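Uncharacterized conserved protein (Staphylococcus epidermidis, PDB 3FRM) is of unknown function but is probably a member of the GNAT acetyltransferase superfamily. Local coordinates at residues Val99-Leu110 with Val221-Lys232; Asn172-Asp180 with Asp191-Phe199. All coordinates share one frame; numbering follows the deposited sequence.

Interaction 1 (Val99-Leu110 with Val221-Lys232); sequences VLELYVIEAKAL and VILVADGKDTAK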
ATOM      1  N   VAL A  99       5.368   7.235  -5.515  1.00 18.36           N
ATOM      2  CA  VAL A  99       4.340   8.204  -5.202  1.00 19.53           C
ATOM      3  C   VAL A  99       4.299   8.420  -3.690  1.00 21.00           C
ATOM      4  O   VAL A  99       4.323   7.453  -2.882  1.00 21.04           O
ATOM      5  CB  VAL A  99       3.002   7.698  -5.713  1.00 20.36           C
ATOM      6  CG1 VAL A  99       1.824   8.593  -5.252  1.00 22.33           C
ATOM      7  CG2 VAL A  99       3.017   7.648  -7.250  1.00 20.28           C
ATOM      8  N   LEU A 100       4.295   9.690  -3.283  1.00 21.53           N
ATOM      9  CA  LEU A 100       4.033  10.043  -1.886  1.00 21.16           C
ATOM     10  C   LEU A 100       2.575  10.317  -1.823  1.00 20.76           C
ATOM     11  O   LEU A 100       2.031  10.889  -2.760  1.00 21.87           O
ATOM     12  CB  LEU A 100       4.761  11.317  -1.507  1.00 21.04           C
ATOM     13  CG  LEU A 100       6.212  11.319  -1.007  1.00 25.42           C
ATOM     14  CD1 LEU A 100       6.938   9.930  -0.940  1.00 22.90           C
ATOM     15  CD2 LEU A 100       7.005  12.349  -1.825  1.00 22.63           C
ATOM     16  N   GLU A 101       1.944   9.924  -0.725  1.00 20.45           N
ATOM     17  CA  GLU A 101       0.513  10.154  -0.493  1.00 19.63           C
ATOM     18  C   GLU A 101       0.307  10.926   0.798  1.00 18.53           C
ATOM     19  O   GLU A 101       0.863  10.543   1.861  1.00 17.27           O
ATOM     20  CB  GLU A 101      -0.196   8.829  -0.321  1.00 19.89           C
ATOM     21  CG  GLU A 101      -0.483   8.159  -1.619  1.00 26.15           C
ATOM     22  CD  GLU A 101      -0.851   6.677  -1.483  1.00 34.54           C
ATOM     23  OE1 GLU A 101      -1.239   6.084  -2.528  1.00 39.29           O
ATOM     24  OE2 GLU A 101      -0.779   6.110  -0.353  1.00 33.59           O
ATOM     25  N   LEU A 102      -0.453  12.012   0.709  1.00 15.59           N
ATOM     26  CA  LEU A 102      -0.772  12.774   1.892  1.00 16.11           C
ATOM     27  C   LEU A 102      -2.075  12.267   2.553  1.00 15.35           C
ATOM     28  O   LEU A 102      -3.132  12.251   1.905  1.00 14.49           O
ATOM     29  CB  LEU A 102      -0.917  14.254   1.543  1.00 15.91           C
ATOM     30  CG  LEU A 102      -1.344  15.169   2.706  1.00 17.59           C
ATOM     31  CD1 LEU A 102      -0.191  15.338   3.744  1.00 12.24           C
ATOM     32  CD2 LEU A 102      -1.784  16.563   2.158  1.00 17.08           C
ATOM     33  N   TYR A 103      -1.981  11.842   3.821  1.00 15.97           N
ATOM     34  CA  TYR A 103      -3.167  11.468   4.647  1.00 15.97           C
ATOM     35  C   TYR A 103      -3.478  12.452   5.745  1.00 16.96           C
ATOM     36  O   TYR A 103      -2.590  13.010   6.387  1.00 16.53           O
ATOM     37  CB  TYR A 103      -3.024  10.053   5.242  1.00 15.49           C
ATOM     38  CG  TYR A 103      -3.001   9.007   4.165  1.00 16.18           C
ATOM     39  CD1 TYR A 103      -4.175   8.533   3.605  1.00 18.12           C
ATOM     40  CD2 TYR A 103      -1.801   8.591   3.600  1.00 18.96           C
ATOM     41  CE1 TYR A 103      -4.161   7.613   2.576  1.00 18.02           C
ATOM     42  CE2 TYR A 103      -1.771   7.656   2.579  1.00 17.67           C
ATOM     43  CZ  TYR A 103      -2.956   7.162   2.082  1.00 19.58           C
ATOM     44  OH  TYR A 103      -2.940   6.245   1.039  1.00 24.14           O
ATOM     45  N   VAL A 104      -4.766  12.652   5.989  1.00 18.72           N
ATOM     46  CA  VAL A 104      -5.169  13.640   6.963  1.00 19.16           C
ATOM     47  C   VAL A 104      -6.239  13.062   7.861  1.00 19.16           C
ATOM     48  O   VAL A 104      -7.025  12.248   7.411  1.00 20.26           O
ATOM     49  CB  VAL A 104      -5.678  14.904   6.233  1.00 18.48           C
ATOM     50  CG1 VAL A 104      -7.136  14.728   5.785  1.00 20.66           C
ATOM     51  CG2 VAL A 104      -5.626  16.092   7.138  1.00 21.58           C
ATOM     52  N   ILE A 105      -6.283  13.488   9.125  1.00 18.68           N
ATOM     53  CA  ILE A 105      -7.359  13.110  10.020  1.00 17.40           C
ATOM     54  C   ILE A 105      -7.621  14.196  11.085  1.00 18.15           C
ATOM     55  O   ILE A 105      -6.723  14.962  11.411  1.00 18.78           O
ATOM     56  CB  ILE A 105      -7.113  11.735  10.656  1.00 16.84           C
ATOM     57  CG1 ILE A 105      -8.463  11.204  11.192  1.00 14.61           C
ATOM     58  CG2 ILE A 105      -6.050  11.843  11.739  1.00 15.69           C
ATOM     59  CD1 ILE A 105      -8.472   9.789  11.831  1.00 10.36           C
ATOM     60  N   GLU A 106      -8.858  14.295  11.587  1.00 17.73           N
ATOM     61  CA  GLU A 106      -9.178  15.207  12.746  1.00 18.72           C
ATOM     62  C   GLU A 106      -8.741  14.554  14.030  1.00 17.55           C
ATOM     63  O   GLU A 106      -8.909  13.352  14.140  1.00 18.78           O
ATOM     64  CB  GLU A 106     -10.692  15.573  12.844  1.00 17.17           C
ATOM     65  CG  GLU A 106     -11.464  15.309  11.548  1.00 22.89           C
ATOM     66  CD  GLU A 106     -12.407  16.440  11.030  1.00 30.79           C
ATOM     67  OE1 GLU A 106     -12.131  16.961   9.904  1.00 32.39           O
ATOM     68  OE2 GLU A 106     -13.457  16.773  11.681  1.00 33.68           O
ATOM     69  N   ALA A 107      -8.180  15.317  14.981  1.00 16.39           N
ATOM     70  CA  ALA A 107      -7.702  14.781  16.286  1.00 15.07           C
ATOM     71  C   ALA A 107      -8.681  13.867  16.982  1.00 14.78           C
ATOM     72  O   ALA A 107      -8.334  12.760  17.376  1.00 13.72           O
ATOM     73  CB  ALA A 107      -7.296  15.911  17.247  1.00 14.68           C
ATOM     74  N   LYS A 108      -9.918  14.346  17.140  1.00 14.69           N
ATOM     75  CA  LYS A 108     -10.937  13.627  17.888  1.00 14.00           C
ATOM     76  C   LYS A 108     -11.060  12.182  17.363  1.00 14.37           C
ATOM     77  O   LYS A 108     -11.260  11.245  18.133  1.00 14.87           O
ATOM     78  CB  LYS A 108     -12.282  14.398  17.819  1.00 13.28           C
ATOM     79  CG  LYS A 108     -13.522  13.549  17.648  1.00 12.52           C
ATOM     80  CD  LYS A 108     -14.816  14.369  17.952  1.00 12.58           C
ATOM     81  CE  LYS A 108     -15.867  13.555  18.707  1.00  8.97           C
ATOM     82  NZ  LYS A 108     -17.047  14.390  18.768  1.00 10.96           N
ATOM     83  N   ALA A 109     -10.915  12.005  16.055  1.00 14.63           N
ATOM     84  CA  ALA A 109     -11.084  10.688  15.450  1.00 14.81           C
ATOM     85  C   ALA A 109     -10.011   9.722  15.963  1.00 15.14           C
ATOM     86  O   ALA A 109     -10.263   8.539  16.096  1.00 15.84           O
ATOM     87  CB  ALA A 109     -11.077  10.777  13.922  1.00 12.33           C
ATOM     88  N   LEU A 110      -8.828  10.236  16.269  1.00 16.08           N
ATOM     89  CA  LEU A 110      -7.748   9.435  16.849  1.00 16.02           C
ATOM     90  C   LEU A 110      -7.918   9.284  18.374  1.00 16.97           C
ATOM     91  O   LEU A 110      -7.507   8.267  18.957  1.00 16.32           O
ATOM     92  CB  LEU A 110      -6.404  10.105  16.555  1.00 15.31           C
ATOM     93  CG  LEU A 110      -5.450   9.725  15.409  1.00 17.59           C
ATOM     94  CD1 LEU A 110      -5.991   8.846  14.285  1.00 13.82           C
ATOM     95  CD2 LEU A 110      -4.803  10.976  14.833  1.00 17.19           C
ATOM     96  N   VAL A 221      -4.278  16.012  12.421  1.00 19.18           N
ATOM     97  CA  VAL A 221      -3.039  15.290  12.349  1.00 19.41           C
ATOM     98  C   VAL A 221      -2.793  14.659  10.991  1.00 20.56           C
ATOM     99  O   VAL A 221      -3.740  14.136  10.369  1.00 21.41           O
ATOM    100  CB  VAL A 221      -2.699  14.438  13.621  1.00 19.91           C
ATOM    101  CG1 VAL A 221      -3.872  14.252  14.518  1.00 17.06           C
ATOM    102  CG2 VAL A 221      -1.879  13.127  13.289  1.00 18.90           C
ATOM    103  N   ILE A 222      -1.552  14.801  10.522  1.00 19.11           N
ATOM    104  CA  ILE A 222      -1.239  14.554   9.164  1.00 19.79           C
ATOM    105  C   ILE A 222       0.103  13.842   9.025  1.00 20.69           C
ATOM    106  O   ILE A 222       0.967  13.865   9.947  1.00 20.03           O
ATOM    107  CB  ILE A 222      -1.144  15.884   8.377  1.00 20.79           C
ATOM    108  CG1 ILE A 222       0.222  16.556   8.621  1.00 21.22           C
ATOM    109  CG2 ILE A 222      -2.365  16.787   8.676  1.00 20.07           C
ATOM    110  CD1 ILE A 222       0.418  17.884   7.943  1.00 22.38           C
ATOM    111  N   LEU A 223       0.236  13.175   7.885  1.00 20.51           N
ATOM    112  CA  LEU A 223       1.370  12.354   7.582  1.00 21.48           C
ATOM    113  C   LEU A 223       1.450  12.166   6.086  1.00 22.43           C
ATOM    114  O   LEU A 223       0.427  12.336   5.370  1.00 22.18           O
ATOM    115  CB  LEU A 223       1.240  11.004   8.237  1.00 21.27           C
ATOM    116  CG  LEU A 223       0.174  10.052   7.724  1.00 22.23           C
ATOM    117  CD1 LEU A 223       0.837   9.084   6.760  1.00 23.14           C
ATOM    118  CD2 LEU A 223      -0.460   9.288   8.888  1.00 21.51           C
ATOM    119  N   VAL A 224       2.646  11.777   5.651  1.00 22.06           N
ATOM    120  CA  VAL A 224       2.875  11.406   4.300  1.00 23.59           C
ATOM    121  C   VAL A 224       3.414  10.005   4.273  1.00 24.11           C
ATOM    122  O   VAL A 224       4.287   9.692   5.010  1.00 24.12           O
ATOM    123  CB  VAL A 224       3.909  12.351   3.658  1.00 23.94           C
ATOM    124  CG1 VAL A 224       4.735  11.626   2.622  1.00 25.99           C
ATOM    125  CG2 VAL A 224       3.221  13.589   3.050  1.00 23.52           C
ATOM    126  N   ALA A 225       2.928   9.164   3.373  1.00 26.68           N
ATOM    127  CA  ALA A 225       3.439   7.785   3.237  1.00 28.39           C
ATOM    128  C   ALA A 225       3.759   7.454   1.816  1.00 30.12           C
ATOM    129  O   ALA A 225       3.027   7.884   0.894  1.00 29.89           O
ATOM    130  CB  ALA A 225       2.408   6.783   3.749  1.00 29.14           C
ATOM    131  N   ASP A 226       4.807   6.657   1.611  1.00 32.33           N
ATOM    132  CA  ASP A 226       5.058   6.189   0.258  1.00 35.28           C
ATOM    133  C   ASP A 226       4.598   4.755  -0.006  1.00 37.06           C
ATOM    134  O   ASP A 226       3.816   4.196   0.791  1.00 36.59           O
ATOM    135  CB  ASP A 226       6.500   6.432  -0.179  1.00 36.07           C
ATOM    136  CG  ASP A 226       7.495   5.723   0.700  1.00 38.05           C
ATOM    137  OD1 ASP A 226       7.191   4.567   1.079  1.00 42.00           O
ATOM    138  OD2 ASP A 226       8.573   6.310   0.995  1.00 37.44           O
ATOM    139  N   GLY A 227       5.053   4.188  -1.145  1.00 38.64           N
ATOM    140  CA  GLY A 227       4.688   2.828  -1.597  1.00 40.45           C
ATOM    141  C   GLY A 227       5.260   1.726  -0.706  1.00 42.37           C
ATOM    142  O   GLY A 227       4.619   0.700  -0.485  1.00 42.68           O
ATOM    143  N   LYS A 228       6.465   1.926  -0.176  1.00 44.11           N
ATOM    144  CA  LYS A 228       7.035   0.939   0.765  1.00 45.62           C
ATOM    145  C   LYS A 228       6.719   1.322   2.212  1.00 45.98           C
ATOM    146  O   LYS A 228       7.622   1.488   3.053  1.00 46.61           O
ATOM    147  CB  LYS A 228       8.537   0.746   0.568  1.00 45.57           C
ATOM    148  CG  LYS A 228       8.938  -0.374  -0.423  1.00 47.31           C
ATOM    149  CD  LYS A 228      10.058  -1.348   0.149  1.00 48.61           C
ATOM    150  CE  LYS A 228      10.731  -0.902   1.498  1.00 48.74           C
ATOM    151  NZ  LYS A 228      11.828  -1.843   1.978  1.00 49.73           N
ATOM    152  N   ASP A 229       5.436   1.491   2.488  1.00 45.46           N
ATOM    153  CA  ASP A 229       5.007   1.827   3.834  1.00 45.28           C
ATOM    154  C   ASP A 229       3.869   0.869   4.210  1.00 44.46           C
ATOM    155  O   ASP A 229       2.754   0.873   3.644  1.00 44.29           O
ATOM    156  CB  ASP A 229       4.614   3.308   3.936  1.00 45.89           C
ATOM    157  CG  ASP A 229       4.479   3.807   5.385  1.00 48.41           C
ATOM    158  OD1 ASP A 229       4.147   3.019   6.328  1.00 49.00           O
ATOM    159  OD2 ASP A 229       4.676   5.032   5.566  1.00 50.78           O
ATOM    160  N   THR A 230       4.197   0.033   5.174  1.00 42.69           N
ATOM    161  CA  THR A 230       3.362  -1.077   5.532  1.00 41.23           C
ATOM    162  C   THR A 230       2.351  -0.635   6.579  1.00 39.91           C
ATOM    163  O   THR A 230       1.390  -1.354   6.847  1.00 40.82           O
ATOM    164  CB  THR A 230       4.235  -2.223   6.040  1.00 40.98           C
ATOM    165  OG1 THR A 230       5.418  -1.664   6.629  1.00 40.74           O
ATOM    166  CG2 THR A 230       4.663  -3.110   4.872  1.00 42.50           C
ATOM    167  N   ALA A 231       2.547   0.546   7.163  1.00 37.24           N
ATOM    168  CA  ALA A 231       1.593   1.058   8.129  1.00 34.79           C
ATOM    169  C   ALA A 231       0.277   1.567   7.472  1.00 33.52           C
ATOM    170  O   ALA A 231      -0.732   1.727   8.155  1.00 31.76           O
ATOM    171  CB  ALA A 231       2.229   2.131   8.975  1.00 34.49           C
ATOM    172  N   LYS A 232       0.309   1.790   6.152  1.00 32.20           N
ATOM    173  CA  LYS A 232      -0.783   2.451   5.425  1.00 30.93           C
ATOM    174  C   LYS A 232      -2.159   1.840   5.614  1.00 30.03           C
ATOM    175  O   LYS A 232      -3.179   2.540   5.703  1.00 30.12           O
ATOM    176  CB  LYS A 232      -0.456   2.473   3.952  1.00 30.78           C
ATOM    177  CG  LYS A 232      -0.111   3.868   3.473  1.00 33.08           C
ATOM    178  CD  LYS A 232       0.849   3.840   2.250  1.00 34.61           C
ATOM    179  CE  LYS A 232       0.107   3.853   0.942  1.00 32.32           C
ATOM    180  NZ  LYS A 232       1.082   4.186  -0.104  1.00 35.01           N
TER
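Glu101 with Ala225, Tyr103 with Leu223 and Ile105 with Val221 are the hydrogen-bonded pairs of an antiparallel strand pairing inside the mixed sheet of this GNAT-like fold. The strand axes approach to 4.7 Å and run at 161° to each other. Each pair is closed by two backbone bonds; that from Glu101 N to Ala225 O is 2.8 Å long. The longest of the six, from Leu223 N to Tyr103 O, measures 3.2 Å. Leu102 with Val224 and Val104 with Ile222 are the non-hydrogen-bonded pairs between them.

Side chains alternate accordingly. On the face carrying Leu102 and Val104, Val224 divides its methyls: CG1 packs on Leu100 CG and CG2 on Leu102 CD1, which Leu102 brings there with its CG anti to the backbone N (chi1 176°). Val104 CG2 meets Ile222 CG2 at 3.7 Å. On the other face the Tyr103 ring lies obliquely against Leu223 CD1, Ala225 CB and Lys232 CG, while Tyr103 CB rests 4.0 Å from Leu223 CG. Beyond the strand, Leu110 and Val221 reach tip to tip, CD2 to CG1 at 3.4 Å, which packs the short helix after the strand against the Val221 end of the pairing.

Further out, both strands have second neighbours: Leu102 bonds through its backbone to Gln243 and Gly244 of strand 241-251, and Ile222 to Ile188 of strand 188-195. Leu236 of the second subunit packs on Tyr103. Glu101 OE2 and Lys232 NZ are placed as a salt bridge, but OE2 lies too near Lys232 CE in the model, so its detail is doubtful. Lys232 NZ also donates to Asp226 O over 2.9 Å, but from 64° out of the carbonyl plane.

Interaction 2 (Asn172-Asp180 with Asp191-Phe199); sequences NHQPVGIVD and DGFGVLEEF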
ATOM      1  N   ASN A 172       4.727  -4.645  28.827  1.00 19.60           N
ATOM      2  CA  ASN A 172       5.498  -5.295  29.897  1.00 20.49           C
ATOM      3  C   ASN A 172       6.950  -4.816  29.955  1.00 20.69           C
ATOM      4  O   ASN A 172       7.837  -5.663  29.895  1.00 21.22           O
ATOM      5  CB  ASN A 172       5.526  -6.839  29.756  1.00 20.83           C
ATOM      6  CG  ASN A 172       4.310  -7.413  29.040  1.00 22.88           C
ATOM      7  OD1 ASN A 172       3.276  -7.682  29.651  1.00 25.32           O
ATOM      8  ND2 ASN A 172       4.444  -7.641  27.743  1.00 25.33           N
ATOM      9  N   HIS A 173       7.205  -3.501  30.059  1.00 20.45           N
ATOM     10  CA  HIS A 173       8.611  -2.940  30.092  1.00 20.65           C
ATOM     11  C   HIS A 173       9.505  -3.271  28.889  1.00 21.18           C
ATOM     12  O   HIS A 173      10.717  -3.095  28.943  1.00 21.59           O
ATOM     13  CB  HIS A 173       9.373  -3.293  31.390  1.00 19.87           C
ATOM     14  CG  HIS A 173       8.542  -3.146  32.613  1.00 19.55           C
ATOM     15  ND1 HIS A 173       7.850  -4.201  33.164  1.00 21.01           N
ATOM     16  CD2 HIS A 173       8.210  -2.056  33.340  1.00 19.24           C
ATOM     17  CE1 HIS A 173       7.153  -3.775  34.204  1.00 20.33           C
ATOM     18  NE2 HIS A 173       7.351  -2.475  34.326  1.00 21.19           N
ATOM     19  N   GLN A 174       8.924  -3.726  27.789  1.00 21.49           N
ATOM     20  CA  GLN A 174       9.726  -3.996  26.605  1.00 21.17           C
ATOM     21  C   GLN A 174       9.345  -2.943  25.535  1.00 20.95           C
ATOM     22  O   GLN A 174       8.155  -2.734  25.259  1.00 20.04           O
ATOM     23  CB  GLN A 174       9.513  -5.453  26.167  1.00 21.50           C
ATOM     24  CG  GLN A 174      10.087  -5.862  24.787  1.00 25.66           C
ATOM     25  CD  GLN A 174       9.466  -7.159  24.178  1.00 27.41           C
ATOM     26  OE1 GLN A 174       9.798  -7.554  23.040  1.00 28.79           O
ATOM     27  NE2 GLN A 174       8.576  -7.811  24.931  1.00 26.04           N
ATOM     28  N   PRO A 175      10.346  -2.231  24.972  1.00 20.60           N
ATOM     29  CA  PRO A 175       9.937  -1.227  23.990  1.00 20.48           C
ATOM     30  C   PRO A 175       9.436  -1.905  22.706  1.00 20.15           C
ATOM     31  O   PRO A 175       9.991  -2.901  22.278  1.00 20.20           O
ATOM     32  CB  PRO A 175      11.204  -0.439  23.742  1.00 20.46           C
ATOM     33  CG  PRO A 175      12.329  -1.414  24.033  1.00 21.81           C
ATOM     34  CD  PRO A 175      11.812  -2.375  25.071  1.00 20.35           C
ATOM     35  N   VAL A 176       8.395  -1.350  22.111  1.00 19.54           N
ATOM     36  CA  VAL A 176       7.610  -2.052  21.127  1.00 19.79           C
ATOM     37  C   VAL A 176       7.046  -1.184  19.939  1.00 18.78           C
ATOM     38  O   VAL A 176       6.770  -1.707  18.865  1.00 18.95           O
ATOM     39  CB  VAL A 176       6.523  -2.793  21.897  1.00 20.25           C
ATOM     40  CG1 VAL A 176       5.132  -2.595  21.301  1.00 22.76           C
ATOM     41  CG2 VAL A 176       6.920  -4.254  22.098  1.00 21.35           C
ATOM     42  N   GLY A 177       6.908   0.128  20.143  1.00 18.16           N
ATOM     43  CA  GLY A 177       6.307   1.059  19.159  1.00 16.35           C
ATOM     44  C   GLY A 177       6.999   2.419  19.188  1.00 14.85           C
ATOM     45  O   GLY A 177       7.391   2.893  20.252  1.00 16.03           O
ATOM     46  N   ILE A 178       7.163   3.065  18.043  1.00 13.56           N
ATOM     47  CA  ILE A 178       7.723   4.420  18.060  1.00 13.26           C
ATOM     48  C   ILE A 178       7.000   5.381  17.107  1.00 14.92           C
ATOM     49  O   ILE A 178       6.267   4.961  16.177  1.00 16.42           O
ATOM     50  CB  ILE A 178       9.307   4.435  17.831  1.00 12.59           C
ATOM     51  CG1 ILE A 178       9.643   3.860  16.460  1.00 11.49           C
ATOM     52  CG2 ILE A 178      10.058   3.653  18.972  1.00  7.42           C
ATOM     53  CD1 ILE A 178      11.208   3.938  16.128  1.00 12.96           C
ATOM     54  N   VAL A 179       7.164   6.680  17.329  1.00 15.51           N
ATOM     55  CA  VAL A 179       6.690   7.612  16.316  1.00 16.61           C
ATOM     56  C   VAL A 179       7.376   8.907  16.603  1.00 18.21           C
ATOM     57  O   VAL A 179       7.713   9.158  17.747  1.00 19.10           O
ATOM     58  CB  VAL A 179       5.119   7.759  16.349  1.00 16.64           C
ATOM     59  CG1 VAL A 179       4.589   8.266  17.775  1.00 12.51           C
ATOM     60  CG2 VAL A 179       4.617   8.594  15.179  1.00 15.00           C
ATOM     61  N   ASP A 180       7.592   9.681  15.553  1.00 20.25           N
ATOM     62  CA  ASP A 180       8.022  11.074  15.597  1.00 22.62           C
ATOM     63  C   ASP A 180       6.844  12.019  15.371  1.00 23.20           C
ATOM     64  O   ASP A 180       5.973  11.738  14.564  1.00 22.09           O
ATOM     65  CB  ASP A 180       8.953  11.323  14.439  1.00 22.55           C
ATOM     66  CG  ASP A 180      10.213  10.584  14.582  1.00 26.99           C
ATOM     67  OD1 ASP A 180      11.196  10.987  13.936  1.00 36.34           O
ATOM     68  OD2 ASP A 180      10.250   9.617  15.376  1.00 34.09           O
ATOM     69  N   ASP A 191       5.480  10.865  11.727  1.00 22.19           N
ATOM     70  CA  ASP A 191       6.434  10.374  10.800  1.00 22.39           C
ATOM     71  C   ASP A 191       7.175   9.249  11.500  1.00 21.89           C
ATOM     72  O   ASP A 191       7.372   9.277  12.718  1.00 21.15           O
ATOM     73  CB  ASP A 191       7.416  11.500  10.450  1.00 23.46           C
ATOM     74  CG  ASP A 191       8.324  11.147   9.297  1.00 27.41           C
ATOM     75  OD1 ASP A 191       9.567  11.268   9.474  1.00 36.45           O
ATOM     76  OD2 ASP A 191       7.826  10.722   8.224  1.00 32.00           O
ATOM     77  N   GLY A 192       7.573   8.245  10.733  1.00 21.67           N
ATOM     78  CA  GLY A 192       8.453   7.200  11.254  1.00 22.59           C
ATOM     79  C   GLY A 192       7.707   6.277  12.190  1.00 22.43           C
ATOM     80  O   GLY A 192       8.309   5.671  13.055  1.00 22.02           O
ATOM     81  N   PHE A 193       6.380   6.173  12.019  1.00 22.02           N
ATOM     82  CA  PHE A 193       5.594   5.337  12.904  1.00 20.52           C
ATOM     83  C   PHE A 193       5.912   3.848  12.694  1.00 20.52           C
ATOM     84  O   PHE A 193       5.946   3.372  11.582  1.00 21.37           O
ATOM     85  CB  PHE A 193       4.119   5.628  12.721  1.00 19.90           C
ATOM     86  CG  PHE A 193       3.237   4.662  13.427  1.00 20.10           C
ATOM     87  CD1 PHE A 193       2.589   5.023  14.601  1.00 20.45           C
ATOM     88  CD2 PHE A 193       3.071   3.367  12.933  1.00 19.34           C
ATOM     89  CE1 PHE A 193       1.757   4.129  15.248  1.00 20.14           C
ATOM     90  CE2 PHE A 193       2.293   2.443  13.601  1.00 20.63           C
ATOM     91  CZ  PHE A 193       1.632   2.820  14.774  1.00 19.94           C
ATOM     92  N   GLY A 194       6.151   3.097  13.749  1.00 19.86           N
ATOM     93  CA  GLY A 194       6.173   1.659  13.559  1.00 19.60           C
ATOM     94  C   GLY A 194       6.042   0.864  14.842  1.00 20.81           C
ATOM     95  O   GLY A 194       6.448   1.303  15.936  1.00 20.90           O
ATOM     96  N   VAL A 195       5.488  -0.326  14.695  1.00 20.42           N
ATOM     97  CA  VAL A 195       5.292  -1.241  15.782  1.00 19.75           C
ATOM     98  C   VAL A 195       6.014  -2.531  15.378  1.00 20.37           C
ATOM     99  O   VAL A 195       5.949  -2.941  14.238  1.00 20.58           O
ATOM    100  CB  VAL A 195       3.791  -1.471  15.962  1.00 19.13           C
ATOM    101  CG1 VAL A 195       3.509  -2.523  17.009  1.00 17.24           C
ATOM    102  CG2 VAL A 195       3.098  -0.171  16.351  1.00 18.63           C
ATOM    103  N   LEU A 196       6.697  -3.178  16.308  1.00 21.38           N
ATOM    104  CA  LEU A 196       7.433  -4.422  16.010  1.00 21.58           C
ATOM    105  C   LEU A 196       6.450  -5.472  15.512  1.00 22.47           C
ATOM    106  O   LEU A 196       5.305  -5.552  16.006  1.00 20.77           O
ATOM    107  CB  LEU A 196       8.099  -4.977  17.288  1.00 20.96           C
ATOM    108  CG  LEU A 196       9.120  -4.152  18.042  1.00 19.54           C
ATOM    109  CD1 LEU A 196       9.536  -4.881  19.317  1.00 17.39           C
ATOM    110  CD2 LEU A 196      10.359  -3.922  17.105  1.00 21.07           C
ATOM    111  N   GLU A 197       6.920  -6.314  14.586  1.00 23.80           N
ATOM    112  CA  GLU A 197       6.028  -7.206  13.868  1.00 26.09           C
ATOM    113  C   GLU A 197       5.183  -8.023  14.825  1.00 26.42           C
ATOM    114  O   GLU A 197       3.937  -7.949  14.820  1.00 27.01           O
ATOM    115  CB  GLU A 197       6.784  -8.119  12.939  1.00 26.77           C
ATOM    116  CG  GLU A 197       6.109  -8.292  11.568  1.00 30.63           C
ATOM    117  CD  GLU A 197       6.732  -9.429  10.717  1.00 38.04           C
ATOM    118  OE1 GLU A 197       7.995  -9.537  10.591  1.00 38.23           O
ATOM    119  OE2 GLU A 197       5.933 -10.218  10.159  1.00 40.90           O
ATOM    120  N   GLU A 198       5.867  -8.768  15.670  1.00 25.81           N
ATOM    121  CA  GLU A 198       5.211  -9.572  16.686  1.00 25.65           C
ATOM    122  C   GLU A 198       4.149  -8.829  17.526  1.00 24.35           C
ATOM    123  O   GLU A 198       3.271  -9.446  18.127  1.00 24.78           O
ATOM    124  CB  GLU A 198       6.263 -10.254  17.571  1.00 25.79           C
ATOM    125  CG  GLU A 198       7.286  -9.303  18.162  1.00 29.67           C
ATOM    126  CD  GLU A 198       8.574  -9.145  17.322  1.00 35.03           C
ATOM    127  OE1 GLU A 198       9.641  -9.521  17.860  1.00 38.65           O
ATOM    128  OE2 GLU A 198       8.552  -8.645  16.154  1.00 36.49           O
ATOM    129  N   PHE A 199       4.179  -7.513  17.555  1.00 22.97           N
ATOM    130  CA  PHE A 199       3.196  -6.821  18.374  1.00 20.62           C
ATOM    131  C   PHE A 199       2.187  -6.053  17.556  1.00 19.68           C
ATOM    132  O   PHE A 199       1.474  -5.180  18.077  1.00 19.50           O
ATOM    133  CB  PHE A 199       3.879  -5.898  19.370  1.00 20.87           C
ATOM    134  CG  PHE A 199       4.556  -6.621  20.523  1.00 20.02           C
ATOM    135  CD1 PHE A 199       3.838  -6.963  21.657  1.00 18.24           C
ATOM    136  CD2 PHE A 199       5.901  -6.928  20.462  1.00 19.18           C
ATOM    137  CE1 PHE A 199       4.457  -7.606  22.727  1.00 21.68           C
ATOM    138  CE2 PHE A 199       6.545  -7.588  21.528  1.00 20.25           C
ATOM    139  CZ  PHE A 199       5.828  -7.931  22.660  1.00 17.75           C
TER
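Gly194 O takes two donors from strand 174-180: Ile178 N at 2.8 Å, and a CA-H...O contact from Gly177 CA at 3.2 Å. Ile178 O returns the bond to Gly194 N, and Val176 O accepts from Leu196 N at 3.0 Å. Past Ile178 the register slips by one residue, so Asp180 pairs with Asp191 rather than with Gly192; this beta bulge coincides with the corner that the chain turns at Gly192, where phi is positive.

At the other end Phe199 swings back over the strand, its CG anti to the carbonyl carbon (chi1 -73°), which turns the ring toward Val176. Val176 CG2 sits over one face of that ring, 3.5 Å from the centroid and 22° off the normal, a CH-pi contact. The Gln174 amide, with its plane 81° from that of the ring, approaches obliquely, its NE2 3.6 Å from Phe199 CZ. Val179 CG2 packs on Phe193 CB, and Ile208 of helix 204-216 touches both side chains. The carboxylate of Asp180 is positioned from outside, OD2 being hydrogen-bonded to Tyr132 OH.

On its other edge the strand has a classic bulge, Val176 and Gly177 both facing Ala169 of strand 165-171. A bulged hairpin whose second strand leads into Gln200 and helix 204-216 is consistent with the GNAT fold, in which the corresponding strand and turn usually bind acetyl-CoA.

How the interactions relate
Both contacts reach the same mixed sheet, with centres about 17 Å apart. Strand 221-225 of interaction 1 runs parallel to strand 188-195 of interaction 2, bonded to it at Ile222 and Ile188, and along the chain the hairpin is nested inside the loop closed by interaction 1. They touch directly where Ala231 CB packs 4.2 Å from Phe193 CD2. The side chain of Val195 lies about 5 Å from a sulfate, probably from the crystallisation liquor, which may mark a pocket. The sodium ion, held by Tyr159, Asn160, Asp162 and Ile164, is about 9 Å from the Asp180 side chain. Both contacts also touch the second subunit.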